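Local coordinates for RagB/SusD family nutrient uptake outer membrane protein (Bacteroides thetaiotaomicron, PDB 7KV2), which probably binds beta-glucans at the outer-membrane surface as a SusD-family glycan-binding protein that serves nutrient uptake, at residues V228-D233 / R463-I468. Sequence-based numbering, arbitrary orientation.
Sequences VMYQND and RYWDLI
Y230 meets W465 in an offset edge-to-face aromatic pair: the six-membered indole ring turns its edge toward the phenol face, the ring centroids lie 5.5 Å apart and the planes stand at 89°, nearly perpendicular. On the indole side CE3 does most of the touching, 3.7 Å from CZ of Y230. The phenol oxygen in turn sits at the indole rim, near the indole plane, with Y230 OH 3.4 Å from W465 CE3. The first torsion of Y230 accounts for its reach: CG lies anti to the backbone N (chi1 -167°) and carries the ring outward although its CB leaves the backbone at a slant to the partner helix.

Packing of an aliphatic side chain against the phenol end supplies the second component. I468, one helical turn after W465, directs its CB at the other segment, and its CG2 comes within 3.4 Å of Y230 OH and 4.0 Å of Y230 CZ. The phenol end is therefore held between the indole edge and the isoleucine branches, a van der Waals grip.

A polar group also borders the ring. W465 O lies in the phenol plane at its edge, 3.5 Å from Y230 CE1, so the electropositive C-H rim rather than the ring face meets the carbonyl.

The segments bury 158 Å² in total, all of it on Y230, W465 and I468. Beyond Y230, helix 217-231 ends in a Schellman motif, with N232 at positive phi and D233 N bonded to V228 O. The contact thus joins the C-terminal turn of helix 217-231 to helix 463-469, two parts of the alpha-rich SusD fold far apart in sequence. K160 of helix 137-162 touches both Y230 and W465, F161 adds another edge-to-face partner for the indole, and I468 packs on A473 of helix 473-476.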
# COMPACT_ATOMS: atom_id res chain seq x y z
N VAL A 228 -3.05 -1.12 15.52
CA VAL A 228 -3.48 -1.93 16.71
C VAL A 228 -3.14 -3.40 16.45
O VAL A 228 -2.53 -4.06 17.34
CB VAL A 228 -4.97 -1.76 17.04
CG1 VAL A 228 -5.47 -2.82 17.99
CG2 VAL A 228 -5.26 -0.37 17.60
N MET A 229 -3.44 -3.89 15.25
CA MET A 229 -3.23 -5.33 14.97
C MET A 229 -1.75 -5.58 14.74
O MET A 229 -1.26 -6.64 15.21
CB MET A 229 -4.10 -5.80 13.80
CG MET A 229 -5.57 -5.77 14.17
SD MET A 229 -6.70 -5.96 12.73
CE MET A 229 -6.54 -7.73 12.56
N TYR A 230 -1.03 -4.67 14.10
CA TYR A 230 0.41 -4.93 13.85
C TYR A 230 1.17 -4.94 15.19
O TYR A 230 2.17 -5.64 15.32
CB TYR A 230 1.05 -3.92 12.90
CG TYR A 230 2.41 -4.38 12.43
CD1 TYR A 230 2.54 -5.52 11.66
CD2 TYR A 230 3.57 -3.72 12.79
CE1 TYR A 230 3.78 -5.99 11.26
CE2 TYR A 230 4.82 -4.16 12.38
CZ TYR A 230 4.92 -5.33 11.63
OH TYR A 230 6.13 -5.77 11.19
N GLN A 231 0.71 -4.12 16.14
CA GLN A 231 1.34 -3.98 17.49
C GLN A 231 0.98 -5.18 18.37
O GLN A 231 1.66 -5.37 19.38
CB GLN A 231 0.84 -2.70 18.15
CG GLN A 231 1.45 -2.44 19.54
CD GLN A 231 2.93 -2.17 19.47
OE1 GLN A 231 3.49 -1.93 18.40
NE2 GLN A 231 3.59 -2.15 20.63
N ASN A 232 -0.07 -5.90 18.03
CA ASN A 232 -0.67 -6.99 18.84
C ASN A 232 -1.17 -6.36 20.14
O ASN A 232 -0.96 -6.95 21.22
CB ASN A 232 0.30 -8.15 19.06
CG ASN A 232 0.39 -9.06 17.84
OD1 ASN A 232 1.38 -9.07 17.14
ND2 ASN A 232 -0.67 -9.79 17.54
N ASP A 233 -1.78 -5.17 20.03
CA ASP A 233 -2.25 -4.41 21.23
C ASP A 233 -3.66 -4.88 21.57
O ASP A 233 -4.65 -4.22 21.19
CB ASP A 233 -2.15 -2.90 21.02
CG ASP A 233 -2.66 -2.13 22.22
OD1 ASP A 233 -2.90 -2.78 23.31
OD2 ASP A 233 -2.86 -0.91 22.04
N ARG A 463 0.65 -8.60 2.92
CA ARG A 463 1.05 -9.99 3.27
C ARG A 463 2.26 -9.99 4.23
O ARG A 463 2.27 -10.81 5.19
CB ARG A 463 1.34 -10.76 1.97
CG ARG A 463 1.89 -12.16 2.16
CD ARG A 463 0.92 -13.08 2.92
NE ARG A 463 1.41 -14.45 2.82
CZ ARG A 463 0.96 -15.47 3.55
NH1 ARG A 463 0.02 -15.31 4.45
NH2 ARG A 463 1.47 -16.67 3.36
N TYR A 464 3.27 -9.18 3.96
CA TYR A 464 4.51 -9.20 4.77
C TYR A 464 4.13 -8.85 6.21
O TYR A 464 4.51 -9.63 7.11
CB TYR A 464 5.54 -8.23 4.24
CG TYR A 464 6.90 -8.31 4.92
CD1 TYR A 464 7.56 -9.53 5.07
CD2 TYR A 464 7.50 -7.17 5.43
CE1 TYR A 464 8.83 -9.58 5.63
CE2 TYR A 464 8.76 -7.22 6.02
CZ TYR A 464 9.42 -8.43 6.12
OH TYR A 464 10.68 -8.49 6.67
N TRP A 465 3.35 -7.78 6.39
CA TRP A 465 2.92 -7.35 7.75
C TRP A 465 2.04 -8.43 8.40
O TRP A 465 2.20 -8.66 9.63
CB TRP A 465 2.27 -5.96 7.72
CG TRP A 465 3.06 -4.99 6.92
CD1 TRP A 465 2.64 -4.37 5.77
CD2 TRP A 465 4.45 -4.67 7.05
NE1 TRP A 465 3.65 -3.65 5.21
CE2 TRP A 465 4.76 -3.77 6.00
CE3 TRP A 465 5.43 -4.96 8.01
CZ2 TRP A 465 6.03 -3.22 5.86
CZ3 TRP A 465 6.69 -4.42 7.87
CH2 TRP A 465 6.98 -3.57 6.80
N ASP A 466 1.15 -9.08 7.64
CA ASP A 466 0.29 -10.16 8.19
C ASP A 466 1.17 -11.33 8.69
O ASP A 466 0.89 -11.88 9.79
CB ASP A 466 -0.80 -10.60 7.19
CG ASP A 466 -1.86 -9.54 6.94
OD1 ASP A 466 -2.04 -8.64 7.82
OD2 ASP A 466 -2.49 -9.59 5.85
N LEU A 467 2.18 -11.74 7.93
CA LEU A 467 3.09 -12.85 8.32
C LEU A 467 3.80 -12.49 9.62
O LEU A 467 3.86 -13.36 10.53
CB LEU A 467 4.12 -13.12 7.22
CG LEU A 467 3.56 -13.87 6.03
CD1 LEU A 467 4.54 -13.88 4.89
CD2 LEU A 467 3.08 -15.28 6.43
N ILE A 468 4.30 -11.27 9.71
CA ILE A 468 5.13 -10.87 10.88
C ILE A 468 4.20 -10.85 12.09
O ILE A 468 4.56 -11.47 13.09
CB ILE A 468 5.87 -9.55 10.66
CG1 ILE A 468 6.97 -9.68 9.61
CG2 ILE A 468 6.42 -9.05 11.99
CD1 ILE A 468 7.63 -8.39 9.22